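Local coordinates for cellulose hydrolase (PDB 4YZT), which hydrolyses beta-1,4-glucosidic bonds within cellulose chains, as an endoglucanase of glycoside hydrolase family 5, at residues S70-V75 / V112-H117; V75-H80 / T91-R96. All blocks are in the same frame, centred on the assembly; numbering follows the deposited sequence. Where two conformers were deposited one is given.

Contact 1 (S70-V75 / V112-H117); sequences SVRIPV and VLNIHH. With BGC (beta-D-glucopyranose), chain B; BGC (beta-D-glucopyranose), chain C.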
loop_
_atom_site.group_PDB
_atom_site.type_symbol
_atom_site.label_atom_id
_atom_site.label_comp_id
_atom_site.label_asym_id
_atom_site.label_seq_id
_atom_site.Cartn_x
_atom_site.Cartn_y
_atom_site.Cartn_z
ATOM N N SER A 70 4.472 -4.991 -14.935
ATOM C CA SER A 70 3.094 -5.465 -15.028
ATOM C C SER A 70 2.127 -4.527 -14.310
ATOM O O SER A 70 2.527 -3.772 -13.428
ATOM C CB SER A 70 2.971 -6.888 -14.461
ATOM O OG SER A 70 3.325 -6.930 -13.088
ATOM N N VAL A 71 0.865 -4.551 -14.732
ATOM C CA VAL A 71 -0.179 -3.797 -14.066
ATOM C C VAL A 71 -1.377 -4.700 -13.797
ATOM O O VAL A 71 -1.698 -5.589 -14.585
ATOM C CB VAL A 71 -0.632 -2.548 -14.881
ATOM C CG1 VAL A 71 0.565 -1.642 -15.182
ATOM C CG2 VAL A 71 -1.340 -2.945 -16.169
ATOM N N ARG A 72 -2.011 -4.472 -12.657
ATOM C CA ARG A 72 -3.272 -5.118 -12.327
ATOM C C ARG A 72 -4.394 -4.108 -12.463
ATOM O O ARG A 72 -4.306 -3.009 -11.929
ATOM C CB ARG A 72 -3.235 -5.692 -10.909
ATOM C CG ARG A 72 -4.536 -6.320 -10.410
ATOM C CD ARG A 72 -4.176 -7.206 -9.233
ATOM N NE ARG A 72 -5.250 -7.985 -8.604
ATOM C CZ ARG A 72 -5.929 -7.625 -7.513
ATOM N NH1 ARG A 72 -5.734 -6.433 -6.946
ATOM N NH2 ARG A 72 -6.839 -8.455 -6.996
ATOM N N ILE A 73 -5.434 -4.481 -13.200
ATOM C CA ILE A 73 -6.565 -3.588 -13.442
ATOM C C ILE A 73 -7.805 -4.174 -12.786
ATOM O O ILE A 73 -8.518 -4.983 -13.388
ATOM C CB ILE A 73 -6.817 -3.363 -14.963
ATOM C CG1 ILE A 73 -5.550 -2.840 -15.651
ATOM C CG2 ILE A 73 -7.973 -2.393 -15.198
ATOM C CD1 ILE A 73 -5.620 -2.857 -17.172
ATOM N N PRO A 74 -8.047 -3.796 -11.525
ATOM C CA PRO A 74 -9.259 -4.288 -10.864
ATOM C C PRO A 74 -10.496 -3.694 -11.504
ATOM O O PRO A 74 -10.518 -2.501 -11.815
ATOM C CB PRO A 74 -9.088 -3.828 -9.403
ATOM C CG PRO A 74 -8.083 -2.771 -9.418
ATOM C CD PRO A 74 -7.176 -3.036 -10.603
ATOM N N VAL A 75 -11.516 -4.526 -11.708
ATOM C CA VAL A 75 -12.771 -4.069 -12.310
ATOM C C VAL A 75 -13.963 -4.593 -11.513
ATOM O O VAL A 75 -14.084 -5.800 -11.260
ATOM C CB VAL A 75 -12.909 -4.521 -13.768
ATOM C CG1 VAL A 75 -14.264 -4.094 -14.327
ATOM C CG2 VAL A 75 -11.765 -3.968 -14.617
ATOM N N VAL A 112 -3.113 -7.908 -15.535
ATOM C CA VAL A 112 -4.064 -8.744 -14.808
ATOM C C VAL A 112 -5.452 -8.101 -14.829
ATOM O O VAL A 112 -5.640 -6.995 -14.315
ATOM C CB VAL A 112 -3.621 -8.968 -13.356
ATOM C CG1 VAL A 112 -4.688 -9.750 -12.550
ATOM C CG2 VAL A 112 -2.278 -9.692 -13.337
ATOM N N LEU A 113 -6.417 -8.797 -15.427
ATOM C CA LEU A 113 -7.793 -8.306 -15.457
ATOM C C LEU A 113 -8.636 -9.176 -14.533
ATOM O O LEU A 113 -8.536 -10.407 -14.604
ATOM C CB LEU A 113 -8.345 -8.323 -16.885
ATOM C CG LEU A 113 -9.816 -7.935 -17.118
ATOM C CD1 LEU A 113 -10.067 -6.456 -16.848
ATOM C CD2 LEU A 113 -10.255 -8.310 -18.534
ATOM N N ASN A 114 -9.450 -8.568 -13.663
ATOM C CA ASN A 114 -10.205 -9.398 -12.710
ATOM C C ASN A 114 -11.678 -9.050 -12.585
ATOM O O ASN A 114 -12.207 -8.239 -13.349
ATOM C CB ASN A 114 -9.533 -9.365 -11.317
ATOM C CG ASN A 114 -9.844 -8.095 -10.493
ATOM O OD1 ASN A 114 -10.684 -7.256 -10.842
ATOM N ND2 ASN A 114 -9.173 -7.988 -9.351
ATOM N N ILE A 115 -12.328 -9.717 -11.633
ATOM C CA ILE A 115 -13.606 -9.307 -11.072
ATOM C C ILE A 115 -13.305 -8.882 -9.628
ATOM O O ILE A 115 -12.750 -9.667 -8.859
ATOM C CB ILE A 115 -14.647 -10.446 -11.103
ATOM C CG1 ILE A 115 -14.998 -10.823 -12.554
ATOM C CG2 ILE A 115 -15.894 -10.076 -10.288
ATOM C CD1 ILE A 115 -16.137 -11.841 -12.681
ATOM N N HIS A 116 -13.646 -7.648 -9.257
ATOM C CA HIS A 116 -13.159 -7.113 -7.996
ATOM C C HIS A 116 -14.238 -7.013 -6.902
ATOM O O HIS A 116 -14.538 -8.016 -6.231
ATOM C CB HIS A 116 -12.481 -5.745 -8.239
ATOM C CG HIS A 116 -11.426 -5.412 -7.224
ATOM N ND1 HIS A 116 -10.186 -6.019 -7.210
ATOM C CD2 HIS A 116 -11.446 -4.575 -6.158
ATOM C CE1 HIS A 116 -9.478 -5.542 -6.204
ATOM N NE2 HIS A 116 -10.219 -4.659 -5.550
ATOM N N HIS A 117 -14.837 -5.837 -6.711
ATOM C CA HIS A 117 -15.717 -5.657 -5.547
ATOM C C HIS A 117 -17.076 -6.337 -5.686
ATOM O O HIS A 117 -17.858 -6.368 -4.726
ATOM C CB HIS A 117 -15.891 -4.176 -5.236
ATOM C CG HIS A 117 -14.672 -3.560 -4.616
ATOM N ND1 HIS A 117 -13.905 -4.222 -3.683
ATOM C CD2 HIS A 117 -14.080 -2.357 -4.811
ATOM C CE1 HIS A 117 -12.892 -3.449 -3.322
ATOM N NE2 HIS A 117 -12.975 -2.317 -3.994
HETATM C C2 BGC B . -8.820 -5.034 -1.576
HETATM C C3 BGC B . -8.603 -3.615 -1.970
HETATM C C4 BGC B . -8.516 -2.735 -0.803
HETATM C C5 BGC B . -7.387 -3.227 0.103
HETATM C C6 BGC B . -7.090 -2.379 1.310
HETATM C C1 BGC B . -7.676 -5.343 -0.648
HETATM O O1 BGC B . -7.408 -6.694 -0.420
HETATM O O2 BGC B . -8.713 -5.942 -2.717
HETATM O O3 BGC B . -9.633 -3.133 -2.943
HETATM O O4 BGC B . -8.281 -1.359 -1.271
HETATM O O5 BGC B . -7.757 -4.565 0.565
HETATM O O6 BGC B . -8.216 -2.462 2.170
HETATM C C2 BGC C . -8.727 0.963 -0.943
HETATM C C3 BGC C . -9.652 1.948 -0.300
HETATM C C4 BGC C . -11.068 1.670 -0.698
HETATM C C5 BGC C . -11.450 0.240 -0.365
HETATM C C6 BGC C . -12.859 -0.033 -0.824
HETATM C C1 BGC C . -9.133 -0.449 -0.605
HETATM O O2 BGC C . -7.357 1.178 -0.536
HETATM O O3 BGC C . -9.235 3.299 -0.667
HETATM O O4 BGC C . -12.043 2.550 -0.012
HETATM O O5 BGC C . -10.535 -0.733 -0.998
HETATM O O6 BGC C . -13.298 -1.298 -0.335
#
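Strand 70-73 and strand 110-114 run parallel as neighbours in the TIM barrel, the axes of segments 70-73 and 112-114 being 4.8 Å apart and 9° from aligned. Val112 spans the join: its N gives a hydrogen bond to Val71 O, and its O receives one from Ile73 N at 2.8 Å. The side chain of Asn114 continues the link. Its OD1 accepts a hydrogen bond of 3.0 Å from Val75 N. Its ND2 donates to His116 ND1 at 3.1 Å, lying almost in the plane of the imidazole. His116 N then returns a bond to Val75 O. Pro74 CB sits over one face of the His116 ring, 3.6 Å from its centroid, in a CH-pi contact. Arg72 and Val112 point to the same side of the sheet. With the Arg72 chain extended from CG to NE, Asn114 ND2 sits over one guanidinium face, the group planes 88° apart. NH2 and ND2, both donors, do not bond. The guanidinium is held by Glu158, Glu271, Asn161 and Asn36. Leu113, on the opposite face from Arg72 and Val112, reaches Val75 CG2 with its CD1 at 3.7 Å. His116 NE2 makes a nearly straight hydrogen bond of 3.1 Å to O3 of the chain B glucose. Pro74 CB, Asn114 ND2 and the sugar O3 together set the place and rotation of the His116 ring.

Contact 2 (V75-H80 / T91-R96); sequences VTWDSH and TDWMNR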
loop_
_atom_site.group_PDB
_atom_site.type_symbol
_atom_site.label_atom_id
_atom_site.label_comp_id
_atom_site.label_asym_id
_atom_site.label_seq_id
_atom_site.Cartn_x
_atom_site.Cartn_y
_atom_site.Cartn_z
ATOM N N VAL A 75 -11.516 -4.526 -11.708
ATOM C CA VAL A 75 -12.771 -4.069 -12.310
ATOM C C VAL A 75 -13.963 -4.593 -11.513
ATOM O O VAL A 75 -14.084 -5.800 -11.260
ATOM C CB VAL A 75 -12.909 -4.521 -13.768
ATOM C CG1 VAL A 75 -14.264 -4.094 -14.327
ATOM C CG2 VAL A 75 -11.765 -3.968 -14.617
ATOM N N THR A 76 -14.825 -3.675 -11.101
ATOM C CA THR A 76 -16.064 -4.046 -10.447
ATOM C C THR A 76 -17.168 -3.987 -11.494
ATOM O O THR A 76 -17.452 -2.923 -12.054
ATOM C CB THR A 76 -16.353 -3.129 -9.249
ATOM O OG1 THR A 76 -15.283 -3.263 -8.300
ATOM C CG2 THR A 76 -17.684 -3.495 -8.580
ATOM N N TRP A 77 -17.769 -5.140 -11.783
ATOM C CA TRP A 77 -18.717 -5.251 -12.892
ATOM C C TRP A 77 -20.157 -4.942 -12.484
ATOM O O TRP A 77 -20.975 -4.556 -13.327
ATOM C CB TRP A 77 -18.627 -6.664 -13.516
ATOM C CG TRP A 77 -17.231 -6.953 -14.071
ATOM C CD1 TRP A 77 -16.149 -7.420 -13.371
ATOM C CD2 TRP A 77 -16.780 -6.760 -15.418
ATOM N NE1 TRP A 77 -15.058 -7.524 -14.201
ATOM C CE2 TRP A 77 -15.415 -7.125 -15.462
ATOM C CE3 TRP A 77 -17.390 -6.301 -16.587
ATOM C CZ2 TRP A 77 -14.661 -7.065 -16.635
ATOM C CZ3 TRP A 77 -16.641 -6.243 -17.749
ATOM C CH2 TRP A 77 -15.294 -6.626 -17.767
ATOM N N ASP A 78 -20.434 -5.101 -11.190
ATOM C CA ASP A 78 -21.776 -5.005 -10.575
ATOM C C ASP A 78 -22.834 -4.125 -11.267
ATOM O O ASP A 78 -23.819 -4.635 -11.814
ATOM C CB ASP A 78 -21.602 -4.520 -9.128
ATOM C CG ASP A 78 -22.908 -4.487 -8.348
ATOM O OD1 ASP A 78 -23.641 -5.502 -8.354
ATOM O OD2 ASP A 78 -23.192 -3.443 -7.716
ATOM N N SER A 79 -22.648 -2.809 -11.256
ATOM C CA SER A 79 -23.706 -1.917 -11.736
ATOM C C SER A 79 -23.875 -2.003 -13.250
ATOM O O SER A 79 -24.854 -1.492 -13.801
ATOM C CB SER A 79 -23.431 -0.464 -11.325
ATOM O OG SER A 79 -22.493 0.162 -12.188
ATOM N N HIS A 80 -22.932 -2.664 -13.915
ATOM C CA HIS A 80 -22.950 -2.762 -15.371
ATOM C C HIS A 80 -23.476 -4.112 -15.867
ATOM O O HIS A 80 -23.488 -4.373 -17.071
ATOM C CB HIS A 80 -21.535 -2.508 -15.919
ATOM C CG HIS A 80 -20.823 -1.375 -15.244
ATOM N ND1 HIS A 80 -19.923 -1.563 -14.214
ATOM C CD2 HIS A 80 -20.893 -0.038 -15.442
ATOM C CE1 HIS A 80 -19.465 -0.389 -13.812
ATOM N NE2 HIS A 80 -20.037 0.552 -14.544
ATOM N N THR A 91 -22.725 -2.690 -22.918
ATOM C CA THR A 91 -21.793 -2.617 -24.037
ATOM C C THR A 91 -20.770 -1.494 -23.878
ATOM O O THR A 91 -19.581 -1.676 -24.184
ATOM C CB THR A 91 -22.544 -2.423 -25.371
ATOM O OG1 THR A 91 -23.442 -3.520 -25.573
ATOM C CG2 THR A 91 -21.568 -2.372 -26.533
ATOM N N ASP A 92 -21.217 -0.333 -23.407
ATOM C CA ASP A 92 -20.294 0.782 -23.234
ATOM C C ASP A 92 -19.263 0.482 -22.151
ATOM O O ASP A 92 -18.111 0.899 -22.259
ATOM C CB ASP A 92 -21.049 2.064 -22.895
ATOM C CG ASP A 92 -21.836 2.605 -24.074
ATOM O OD1 ASP A 92 -21.343 2.525 -25.226
ATOM O OD2 ASP A 92 -22.956 3.114 -23.844
ATOM N N TRP A 93 -19.671 -0.248 -21.113
ATOM C CA TRP A 93 -18.739 -0.608 -20.051
ATOM C C TRP A 93 -17.714 -1.605 -20.574
ATOM O O TRP A 93 -16.517 -1.441 -20.346
ATOM C CB TRP A 93 -19.468 -1.198 -18.836
ATOM C CG TRP A 93 -18.535 -1.581 -17.717
ATOM C CD1 TRP A 93 -18.221 -2.846 -17.298
ATOM C CD2 TRP A 93 -17.798 -0.685 -16.880
ATOM N NE1 TRP A 93 -17.332 -2.788 -16.245
ATOM C CE2 TRP A 93 -17.051 -1.472 -15.975
ATOM C CE3 TRP A 93 -17.683 0.711 -16.821
ATOM C CZ2 TRP A 93 -16.202 -0.905 -15.007
ATOM C CZ3 TRP A 93 -16.850 1.275 -15.855
ATOM C CH2 TRP A 93 -16.119 0.464 -14.964
ATOM N N MET A 94 -18.177 -2.637 -21.277
ATOM C CA MET A 94 -17.240 -3.604 -21.827
ATOM C C MET A 94 -16.278 -2.920 -22.797
ATOM O O MET A 94 -15.086 -3.217 -22.805
ATOM C CB MET A 94 -17.959 -4.752 -22.529
ATOM C CG MET A 94 -17.011 -5.869 -22.945
ATOM S SD MET A 94 -16.336 -6.827 -21.570
ATOM C CE MET A 94 -17.660 -8.024 -21.384
ATOM N N ASN A 95 -16.787 -1.987 -23.596
ATOM C CA ASN A 95 -15.912 -1.240 -24.493
ATOM C C ASN A 95 -14.861 -0.453 -23.722
ATOM O O ASN A 95 -13.707 -0.367 -24.154
ATOM C CB ASN A 95 -16.699 -0.279 -25.386
ATOM C CG ASN A 95 -17.501 -0.993 -26.454
ATOM O OD1 ASN A 95 -17.299 -2.181 -26.710
ATOM N ND2 ASN A 95 -18.416 -0.266 -27.089
ATOM N N ARG A 96 -15.260 0.127 -22.592
ATOM C CA ARG A 96 -14.341 0.935 -21.803
ATOM C C ARG A 96 -13.278 0.051 -21.147
ATOM O O ARG A 96 -12.098 0.402 -21.145
ATOM C CB ARG A 96 -15.105 1.757 -20.748
ATOM C CG ARG A 96 -14.220 2.454 -19.717
ATOM C CD ARG A 96 -13.305 3.541 -20.329
ATOM N NE ARG A 96 -12.501 4.216 -19.298
ATOM C CZ ARG A 96 -11.520 5.082 -19.550
ATOM N NH1 ARG A 96 -11.188 5.379 -20.799
ATOM N NH2 ARG A 96 -10.845 5.636 -18.552
#
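Trp93, on the first turn of helix 91-105, offers one face to His80 and an edge to Trp77, and the three rings form an aromatic cluster. The cluster lies in the TIM barrel, where the loop after strand 70-73 meets the helix that follows it. The indole has CG anti to the backbone N (chi1 -180°), which extends it from the helix toward the loop.

The ring contacts are of two kinds. His80 stacks face to face on Trp93. Its imidazole and the five-membered ring of the indole are 3.5 Å apart at their centroids, with planes only 3° from parallel. His80 CB also lies over that five-membered ring, as a CH-pi contact. Trp77 meets Trp93 in an offset edge-to-face pair. The edge of Trp93 is directed at the face of the Trp77 six-membered ring, with planes at 88° and centroids 5.1 Å apart.

Sulfur and aliphatic contacts extend the cluster. Met94 bends at chi2 and chi3, and its SD reaches the rim of Trp77, 3.9 Å from CZ3. This is a Met-aromatic contact at the ring edge. Val75 CG1 packs 3.8 Å from Trp93 CZ2, at the edge of the indole, and also lies over one face of Trp77.

Polar bonds fix the rings on the loop side. Trp77 NE1 donates to Asn114 O, and His80 NE2 is hydrogen-bonded to Thr46 OG1. Within the loop, His80 N donates to Trp77 O at 2.8 Å. The same oxygen receives a second, weak bond from His80 ND1, at 3.3 Å.

In the fold
From the N terminus, the chain runs through strand 70-73 and the loop 75-80, then through helix 91-105 to strand 110-114. This is one beta-alpha-beta unit of the eight-stranded barrel. Contact 2 closes the shorter loop, between 75-80 and 91-96, and packs the start of the helix on the segment leaving the strand. Contact 1 closes the longer one, between 70-75 and 112-117, and contact 2 is nested inside it. Val75 belongs to both. Their centres are 13 Å apart, and His117 N with Thr76 OG1 and Trp77 NE1 with Asn114 O join them directly. Contact 1 reaches the glycan pocket, whereas contact 2 joins the loop 75-80 to the first turn of helix 91-105.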